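Local atomic coordinates of Myo-inositol phosphohydrolase (Mitsuokella multacida, PDB entry 4WU3), a protein that probably removes phosphate groups from inositol phosphates as a PTP-like phytase, and holds inositol-(1,3,4,5)-tetrakisphosphate in this structure. Residues D69-V74 with K275-V280; G127-T132 with V185-N190; H426-G431 with S489-Q494. The protein carries 2 engineered substitutions. One frame throughout, in Å; residues are numbered along the deposited sequence.

Contact 1. Residues D69-V74 with K275-V280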
loop_
_atom_site.group_PDB
_atom_site.type_symbol
_atom_site.label_atom_id
_atom_site.label_comp_id
_atom_site.label_asym_id
_atom_site.label_seq_id
_atom_site.Cartn_x
_atom_site.Cartn_y
_atom_site.Cartn_z
ATOM N N ASP A 69 -20.545 6.005 25.026
ATOM C CA ASP A 69 -21.699 6.369 24.209
ATOM C C ASP A 69 -22.519 5.141 23.802
ATOM O O ASP A 69 -22.004 4.021 23.704
ATOM C CB ASP A 69 -21.263 7.155 22.967
ATOM C CG ASP A 69 -20.856 8.575 23.296
ATOM O OD1 ASP A 69 -20.902 8.936 24.494
ATOM O OD2 ASP A 69 -20.488 9.327 22.367
ATOM N N LYS A 70 -23.805 5.372 23.575
ATOM C CA LYS A 70 -24.709 4.326 23.113
ATOM C C LYS A 70 -24.408 3.955 21.661
ATOM O O LYS A 70 -23.795 4.729 20.913
ATOM C CB LYS A 70 -26.171 4.773 23.264
ATOM C CG LYS A 70 -26.577 5.938 22.373
ATOM C CD LYS A 70 -27.971 6.461 22.705
ATOM C CE LYS A 70 -28.164 7.902 22.234
ATOM N NZ LYS A 70 -27.911 8.085 20.776
ATOM N N TYR A 71 -24.833 2.765 21.262
ATOM C CA TYR A 71 -24.661 2.336 19.882
ATOM C C TYR A 71 -25.615 3.117 18.986
ATOM O O TYR A 71 -26.752 3.367 19.358
ATOM C CB TYR A 71 -24.957 0.842 19.750
ATOM C CG TYR A 71 -23.980 -0.100 20.438
ATOM C CD1 TYR A 71 -22.666 0.268 20.692
ATOM C CD2 TYR A 71 -24.371 -1.378 20.792
ATOM C CE1 TYR A 71 -21.777 -0.608 21.302
ATOM C CE2 TYR A 71 -23.492 -2.262 21.385
ATOM C CZ TYR A 71 -22.194 -1.880 21.631
ATOM O OH TYR A 71 -21.332 -2.778 22.228
ATOM N N VAL A 72 -25.150 3.497 17.800
ATOM C CA VAL A 72 -26.019 4.075 16.781
ATOM C C VAL A 72 -25.876 3.248 15.515
ATOM O O VAL A 72 -24.764 2.947 15.104
ATOM C CB VAL A 72 -25.642 5.535 16.453
ATOM C CG1 VAL A 72 -26.542 6.079 15.350
ATOM C CG2 VAL A 72 -25.734 6.412 17.699
ATOM N N GLY A 73 -26.999 2.882 14.905
ATOM C CA GLY A 73 -26.999 2.060 13.690
ATOM C C GLY A 73 -27.100 0.582 14.033
ATOM O O GLY A 73 -27.439 0.227 15.171
ATOM N N VAL A 74 -26.798 -0.278 13.056
ATOM C CA VAL A 74 -26.887 -1.734 13.231
ATOM C C VAL A 74 -25.644 -2.414 12.696
ATOM O O VAL A 74 -24.918 -1.826 11.902
ATOM C CB VAL A 74 -28.072 -2.332 12.442
ATOM C CG1 VAL A 74 -29.403 -1.902 13.041
ATOM C CG2 VAL A 74 -27.986 -1.947 10.965
ATOM N N LYS A 275 -17.230 1.041 15.646
ATOM C CA LYS A 275 -17.992 1.604 14.527
ATOM C C LYS A 275 -19.326 2.137 15.030
ATOM O O LYS A 275 -19.741 3.232 14.665
ATOM C CB LYS A 275 -18.243 0.574 13.424
ATOM C CG LYS A 275 -19.379 0.960 12.480
ATOM C CD LYS A 275 -18.967 2.099 11.566
ATOM C CE LYS A 275 -20.160 2.868 11.005
ATOM N NZ LYS A 275 -20.725 3.861 11.977
ATOM N N LEU A 276 -19.991 1.371 15.886
ATOM C CA LEU A 276 -21.320 1.756 16.356
ATOM C C LEU A 276 -21.350 3.085 17.131
ATOM O O LEU A 276 -22.334 3.815 17.048
ATOM C CB LEU A 276 -21.930 0.633 17.191
ATOM C CG LEU A 276 -22.287 -0.598 16.354
ATOM C CD1 LEU A 276 -22.514 -1.821 17.222
ATOM C CD2 LEU A 276 -23.515 -0.323 15.502
ATOM N N ILE A 277 -20.288 3.399 17.874
ATOM C CA ILE A 277 -20.222 4.671 18.599
ATOM C C ILE A 277 -19.450 5.732 17.806
ATOM O O ILE A 277 -19.363 6.894 18.211
ATOM C CB ILE A 277 -19.557 4.512 19.976
ATOM C CG1 ILE A 277 -18.079 4.163 19.813
ATOM C CG2 ILE A 277 -20.285 3.453 20.787
ATOM C CD1 ILE A 277 -17.284 4.204 21.093
ATOM N N GLY A 278 -18.896 5.324 16.676
ATOM C CA GLY A 278 -18.087 6.213 15.873
ATOM C C GLY A 278 -18.540 6.313 14.431
ATOM O O GLY A 278 -19.723 6.474 14.145
ATOM N N ILE A 279 -17.585 6.211 13.519
ATOM C CA ILE A 279 -17.826 6.522 12.119
ATOM C C ILE A 279 -17.154 5.495 11.192
ATOM O O ILE A 279 -17.550 5.349 10.035
ATOM C CB ILE A 279 -17.330 7.964 11.826
ATOM C CG1 ILE A 279 -17.538 8.350 10.368
ATOM C CG2 ILE A 279 -15.871 8.128 12.215
ATOM C CD1 ILE A 279 -18.997 8.526 10.008
ATOM N N VAL A 280 -16.157 4.769 11.704
ATOM C CA VAL A 280 -15.409 3.822 10.876
ATOM C C VAL A 280 -15.390 2.391 11.409
ATOM O O VAL A 280 -15.183 2.140 12.613
ATOM C CB VAL A 280 -13.949 4.285 10.663
ATOM C CG1 VAL A 280 -13.173 3.254 9.860
ATOM C CG2 VAL A 280 -13.928 5.619 9.953
HETATM O O HOH W 1 -21.108 8.088 19.812
HETATM O O HOH W 2 -23.309 2.400 12.622
#

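Contact 2. Residues G127-T132 with V185-N190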
loop_
_atom_site.group_PDB
_atom_site.type_symbol
_atom_site.label_atom_id
_atom_site.label_comp_id
_atom_site.label_asym_id
_atom_site.label_seq_id
_atom_site.Cartn_x
_atom_site.Cartn_y
_atom_site.Cartn_z
ATOM N N GLY A 127 -1.370 23.914 13.785
ATOM C CA GLY A 127 -1.301 24.789 14.938
ATOM C C GLY A 127 -2.536 25.662 15.048
ATOM O O GLY A 127 -3.587 25.343 14.475
ATOM N N TYR A 128 -2.398 26.765 15.788
ATOM C CA TYR A 128 -3.523 27.640 16.091
ATOM C C TYR A 128 -3.174 29.109 15.841
ATOM O O TYR A 128 -2.067 29.562 16.165
ATOM C CB TYR A 128 -3.992 27.415 17.533
ATOM C CG TYR A 128 -4.633 26.050 17.729
ATOM C CD1 TYR A 128 -3.860 24.931 18.016
ATOM C CD2 TYR A 128 -6.006 25.877 17.591
ATOM C CE1 TYR A 128 -4.440 23.690 18.164
ATOM C CE2 TYR A 128 -6.594 24.640 17.737
ATOM C CZ TYR A 128 -5.804 23.544 18.020
ATOM O OH TYR A 128 -6.380 22.285 18.159
ATOM N N LEU A 129 -4.116 29.815 15.210
ATOM C CA LEU A 129 -4.097 31.272 15.110
ATOM C C LEU A 129 -5.272 31.799 15.912
ATOM O O LEU A 129 -6.425 31.655 15.504
ATOM C CB LEU A 129 -4.239 31.724 13.662
ATOM C CG LEU A 129 -3.176 31.211 12.698
ATOM C CD1 LEU A 129 -3.443 31.757 11.306
ATOM C CD2 LEU A 129 -1.789 31.616 13.175
ATOM N N ASN A 130 -4.976 32.414 17.052
ATOM C CA ASN A 130 -5.969 32.575 18.115
ATOM C C ASN A 130 -6.598 31.204 18.385
ATOM O O ASN A 130 -5.877 30.251 18.672
ATOM C CB ASN A 130 -6.995 33.652 17.755
ATOM C CG ASN A 130 -6.423 35.056 17.877
ATOM O OD1 ASN A 130 -5.226 35.232 18.146
ATOM N ND2 ASN A 130 -7.271 36.064 17.678
ATOM N N GLY A 131 -7.914 31.080 18.271
ATOM C CA GLY A 131 -8.565 29.795 18.493
ATOM C C GLY A 131 -8.786 28.950 17.239
ATOM O O GLY A 131 -9.229 27.811 17.331
ATOM N N THR A 132 -8.485 29.507 16.069
ATOM C CA THR A 132 -8.720 28.819 14.811
ATOM C C THR A 132 -7.616 27.796 14.529
ATOM O O THR A 132 -6.424 28.105 14.637
ATOM C CB THR A 132 -8.754 29.796 13.623
ATOM O OG1 THR A 132 -9.711 30.843 13.864
ATOM C CG2 THR A 132 -9.113 29.043 12.340
ATOM N N VAL A 185 -9.996 33.014 3.047
ATOM C CA VAL A 185 -10.494 34.178 3.759
ATOM C C VAL A 185 -9.364 34.734 4.591
ATOM O O VAL A 185 -8.357 34.065 4.805
ATOM C CB VAL A 185 -11.643 33.873 4.733
ATOM C CG1 VAL A 185 -12.696 33.043 4.096
ATOM C CG2 VAL A 185 -11.147 33.120 5.936
ATOM N N TYR A 186 -9.541 35.967 5.043
ATOM C CA TYR A 186 -8.579 36.601 5.915
ATOM C C TYR A 186 -8.867 36.247 7.372
ATOM O O TYR A 186 -10.009 36.315 7.843
ATOM C CB TYR A 186 -8.595 38.109 5.707
ATOM C CG TYR A 186 -8.046 38.546 4.370
ATOM C CD1 TYR A 186 -6.693 38.765 4.209
ATOM C CD2 TYR A 186 -8.883 38.758 3.271
ATOM C CE1 TYR A 186 -6.173 39.180 2.999
ATOM C CE2 TYR A 186 -8.370 39.169 2.049
ATOM C CZ TYR A 186 -7.013 39.383 1.925
ATOM O OH TYR A 186 -6.469 39.790 0.730
ATOM N N VAL A 187 -7.818 35.844 8.069
ATOM C CA VAL A 187 -7.908 35.466 9.465
ATOM C C VAL A 187 -7.115 36.467 10.293
ATOM O O VAL A 187 -5.941 36.735 9.999
ATOM C CB VAL A 187 -7.322 34.066 9.670
ATOM C CG1 VAL A 187 -7.351 33.682 11.137
ATOM C CG2 VAL A 187 -8.087 33.057 8.834
ATOM N N ASN A 188 -7.757 37.037 11.307
ATOM C CA ASN A 188 -7.091 37.991 12.181
ATOM C C ASN A 188 -6.670 37.271 13.441
ATOM O O ASN A 188 -7.405 36.442 13.947
ATOM C CB ASN A 188 -8.014 39.148 12.552
ATOM C CG ASN A 188 -8.439 39.959 11.356
ATOM O OD1 ASN A 188 -9.481 39.724 10.777
ATOM N ND2 ASN A 188 -7.629 40.899 10.973
ATOM N N TYR A 189 -5.486 37.592 13.940
ATOM C CA TYR A 189 -4.947 36.904 15.093
ATOM C C TYR A 189 -3.860 37.750 15.736
ATOM O O TYR A 189 -3.233 38.581 15.082
ATOM C CB TYR A 189 -4.366 35.542 14.671
ATOM C CG TYR A 189 -3.211 35.617 13.688
ATOM C CD1 TYR A 189 -3.437 35.711 12.311
ATOM C CD2 TYR A 189 -1.889 35.570 14.128
ATOM C CE1 TYR A 189 -2.378 35.769 11.411
ATOM C CE2 TYR A 189 -0.832 35.632 13.240
ATOM C CZ TYR A 189 -1.075 35.730 11.885
ATOM O OH TYR A 189 -0.016 35.788 10.999
ATOM N N ASN A 190 -3.633 37.527 17.016
ATOM C CA ASN A 190 -2.479 38.106 17.681
ATOM C C ASN A 190 -1.768 37.051 18.520
ATOM O O ASN A 190 -0.973 37.371 19.396
ATOM C CB ASN A 190 -2.902 39.289 18.542
ATOM C CG ASN A 190 -3.920 38.907 19.581
ATOM O OD1 ASN A 190 -3.961 37.758 20.034
ATOM N ND2 ASN A 190 -4.753 39.866 19.971
#

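Contact 3. Residues H426-G431 with S489-Q494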
loop_
_atom_site.group_PDB
_atom_site.type_symbol
_atom_site.label_atom_id
_atom_site.label_comp_id
_atom_site.label_asym_id
_atom_site.label_seq_id
_atom_site.Cartn_x
_atom_site.Cartn_y
_atom_site.Cartn_z
ATOM N N HIS A 426 35.088 3.683 13.959
ATOM C CA HIS A 426 36.227 3.717 13.037
ATOM C C HIS A 426 37.523 3.463 13.786
ATOM O O HIS A 426 37.557 3.475 15.023
ATOM C CB HIS A 426 36.334 5.060 12.319
ATOM C CG HIS A 426 36.726 6.188 13.217
ATOM N ND1 HIS A 426 37.933 6.848 13.105
ATOM C CD2 HIS A 426 36.079 6.759 14.263
ATOM C CE1 HIS A 426 38.004 7.790 14.033
ATOM N NE2 HIS A 426 36.894 7.752 14.752
ATOM N N GLY A 427 38.589 3.250 13.013
ATOM C CA GLY A 427 39.911 3.001 13.564
ATOM C C GLY A 427 40.952 2.905 12.478
ATOM O O GLY A 427 40.793 3.485 11.409
ATOM N N VAL A 428 42.017 2.167 12.758
ATOM C CA VAL A 428 43.129 2.023 11.821
ATOM C C VAL A 428 43.485 0.551 11.642
ATOM O O VAL A 428 43.784 -0.144 12.615
ATOM C CB VAL A 428 44.378 2.788 12.318
ATOM C CG1 VAL A 428 45.481 2.771 11.270
ATOM C CG2 VAL A 428 44.012 4.220 12.657
ATOM N N PHE A 429 43.432 0.090 10.395
ATOM C CA PHE A 429 43.869 -1.259 10.013
ATOM C C PHE A 429 45.106 -1.154 9.139
ATOM O O PHE A 429 45.028 -0.570 8.058
ATOM C CB PHE A 429 42.805 -1.971 9.178
ATOM C CG PHE A 429 41.592 -2.392 9.950
ATOM C CD1 PHE A 429 41.558 -2.311 11.331
ATOM C CD2 PHE A 429 40.494 -2.898 9.284
ATOM C CE1 PHE A 429 40.443 -2.715 12.039
ATOM C CE2 PHE A 429 39.373 -3.307 9.982
ATOM C CZ PHE A 429 39.346 -3.210 11.361
ATOM N N ASN A 430 46.226 -1.732 9.579
ATOM C CA ASN A 430 47.477 -1.708 8.788
ATOM C C ASN A 430 47.893 -0.310 8.341
ATOM O O ASN A 430 48.488 -0.148 7.275
ATOM C CB ASN A 430 47.357 -2.565 7.522
ATOM C CG ASN A 430 46.993 -4.006 7.809
ATOM O OD1 ASN A 430 47.250 -4.529 8.888
ATOM N ND2 ASN A 430 46.399 -4.663 6.822
ATOM N N GLY A 431 47.572 0.699 9.141
ATOM C CA GLY A 431 47.930 2.071 8.802
ATOM C C GLY A 431 46.837 2.819 8.065
ATOM O O GLY A 431 46.898 4.051 7.942
ATOM N N SER A 489 47.774 -5.122 11.677
ATOM C CA SER A 489 47.770 -4.214 12.826
ATOM C C SER A 489 46.454 -3.446 12.985
ATOM O O SER A 489 45.815 -3.048 12.003
ATOM C CB SER A 489 48.936 -3.232 12.739
ATOM O OG SER A 489 48.742 -2.307 11.689
ATOM N N VAL A 490 46.078 -3.228 14.239
ATOM C CA VAL A 490 44.824 -2.568 14.570
ATOM C C VAL A 490 44.977 -1.590 15.742
ATOM O O VAL A 490 45.354 -1.997 16.839
ATOM C CB VAL A 490 43.755 -3.607 14.937
ATOM C CG1 VAL A 490 42.469 -2.917 15.367
ATOM C CG2 VAL A 490 43.496 -4.527 13.756
ATOM N N MET A 491 44.694 -0.307 15.487
ATOM C CA MET A 491 44.694 0.755 16.508
ATOM C C MET A 491 43.356 1.501 16.490
ATOM O O MET A 491 42.651 1.498 15.473
ATOM C CB MET A 491 45.790 1.796 16.230
ATOM C CG MET A 491 47.219 1.287 16.189
ATOM S SD MET A 491 48.312 2.684 15.926
ATOM C CE MET A 491 48.369 2.736 14.131
ATOM N N THR A 492 43.013 2.138 17.610
ATOM C CA THR A 492 42.006 3.194 17.597
ATOM C C THR A 492 42.718 4.446 17.125
ATOM O O THR A 492 43.955 4.494 17.115
ATOM C CB THR A 492 41.382 3.475 18.985
ATOM O OG1 THR A 492 42.385 3.930 19.903
ATOM C CG2 THR A 492 40.739 2.244 19.538
ATOM N N GLU A 493 41.952 5.454 16.722
ATOM C CA GLU A 493 42.550 6.725 16.313
ATOM C C GLU A 493 43.212 7.397 17.505
ATOM O O GLU A 493 44.254 8.047 17.373
ATOM C CB GLU A 493 41.506 7.667 15.717
ATOM C CG GLU A 493 42.045 9.066 15.477
ATOM C CD GLU A 493 41.152 9.905 14.578
ATOM O OE1 GLU A 493 40.720 9.400 13.511
ATOM O OE2 GLU A 493 40.908 11.083 14.929
ATOM N N GLN A 494 42.592 7.246 18.668
ATOM C CA GLN A 494 43.137 7.825 19.881
ATOM C C GLN A 494 44.537 7.297 20.152
ATOM O O GLN A 494 45.448 8.082 20.416
ATOM C CB GLN A 494 42.248 7.526 21.074
ATOM C CG GLN A 494 42.935 7.830 22.388
ATOM C CD GLN A 494 41.955 7.972 23.520
ATOM O OE1 GLN A 494 40.896 7.348 23.524
ATOM N NE2 GLN A 494 42.303 8.798 24.491
HETATM O O HOH W 3 39.230 4.798 16.622
HETATM O O HOH W 4 47.084 0.008 12.018
#

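Contact 1. Residues D69-V74 with K275-V280
Tyr71 and Leu276 bring the two backbones to a CA-CA distance of 4.9 Å, and one main-chain hydrogen bond joins them, Val72 N to Leu276 O at 2.9 Å. It is fairly straight, yet the donor stands 40° above the carbonyl plane, so the bond does not use an in-plane lone pair. Side chains fill in beside it. Leu276 places CG anti to its own carbonyl carbon (chi1 -69°), which carries CD1 over the face of the Tyr71 ring, 4.0 Å from the centroid and 11° off the normal: a CH-pi contact. CB of Leu276 comes up to Tyr71 CD1 at 3.6 Å, while the other methyl, CD2, turns to the backbone and lies 3.5 Å from Val72 O. Ile277 reaches the same ring differently, through CG2 at the edge and in plane. The contact joins the loop between strands 65-66 and 91-94 to the C-terminal end of helix 267-276, where Gly278 N still bonds back to Lys275 O. Arg83 adds a cation-pi contact to the Tyr71 ring, and Tyr71 OH donates a hydrogen bond to Pro81 O. Replacing the tyrosine by an alanine here would probably leave Leu276 CD1 without its aromatic face, Arg83 without its cation-pi partner and Pro81 O without the phenol hydroxyl. Two waters extend the polar seam. One donates to both Asp69 OD2, which also accepts a hydrogen bond from Met66 N, and Ile277 O, the latter at 2.7 Å; the second accepts from Lys275 NZ at 3.0 Å and donates to Val72 O.

Contact 2. Residues G127-T132 with V185-N190
Tyr189 sets CG between its backbone N and carbonyl carbon (chi1 62°), and Leu129 sets CG anti to its carbonyl carbon; these torsions turn one face of the tyrosine ring to the leucine methyls. Leu129 and Asn130 belong to the tight type II' beta turn from Leu129 to Thr132 that connects strands 126-129 and 132-137 as a beta hairpin, closed by the Thr132 N to Leu129 O bond of 3.0 Å and its reciprocal. Facing the turn is the end of strand 180-188, from the separate two-stranded antiparallel sheet. No backbone-to-backbone hydrogen bond joins the two segments, so side chains carry the contact. CD2 of Leu129 sits over the centre of the Tyr189 ring, 4.1 Å from the centroid and 11° off its normal, a CH-pi geometry. Its other methyl, CD1, lies near the CD1-CE1 side of that ring and also meets Val187 CG1 at 4.4 Å. CB of Leu129 packs on Tyr189 CB at 4.0 Å. The hydroxyl of Tyr189 is engaged elsewhere, with Leu163 O, while Arg193 NH2 donates to Asn130 O. The Asn130 amide lies along the Tyr189 backbone, and its OD1 receives Asn190 N at 3.0 Å, with the donor tilted 29° from the amide carbonyl plane.

Contact 3. Residues H426-G431 with S489-Q494
An antiparallel edge pairing in a mixed sheet joins strand 426-429 to the short outermost strand 490-491. Val428 and Met491 form the hydrogen-bonded pair: Val428 N donates to Met491 O at 2.9 Å, and Met491 N returns to Val428 O at 3.0 Å, the latter in the carbonyl plane. Phe429 and Val490 make the adjoining non-hydrogen-bonded pair. On their face of the sheet Phe429 CD1 meets Val490 CG2 at 3.8 Å, the two side chains lying alongside; on the other, the bend of Met491 at chi3 (-89°) brings CE to 4.1 Å from Val428 CG1. Beyond the ladder, Asn430 closes a two-bond ring with Ser489. Its N donates to Ser489 O at 2.8 Å, and its OD1 accepts Ser489 N at 2.9 Å nearly along the C=O axis; OD1 also takes Glu488 N, and ND2 bonds Lys486 O, so the amide is held at both ends. At the other end, strand 490-491 is followed by helix 493-499, with Thr492 as N-cap. A water there accepts from Glu493 N and donates to His426 O. Glu493 OE1 lies at the edge of the His426 ring, 3.2 Å from CE1, with carboxylate and ring planes 80° apart. Both have further partners: His426 NE2 bonds Asp420 OD2, and Glu493 OE2 bonds His539 NE2, directly before the ligand-binding loop Ser540-Arg546, the P-loop of PTP-like phosphatases.

How the contacts relate
From the N terminus, residues 69-74, in the loop after strand 65-66, open contact 1, which closes at the end of helix 267-276, 201 positions on between nearest ends. Contact 2 begins and ends within that span, its segments 53 positions apart, and joins the 126-129/132-137 hairpin to strand 180-188. Contact 3 follows in series, linking the edge strand 490-491 back to strand 426-429 across 57 residues. Contacts 1 and 2 have centres 33 Å apart and nearest atoms about 18 Å apart. Contact 3 lies on the opposite side of the chain's centre, about 41 Å from contact 2 between nearest atoms; contacts 2 and 3 fall in two separate phytase-like regions.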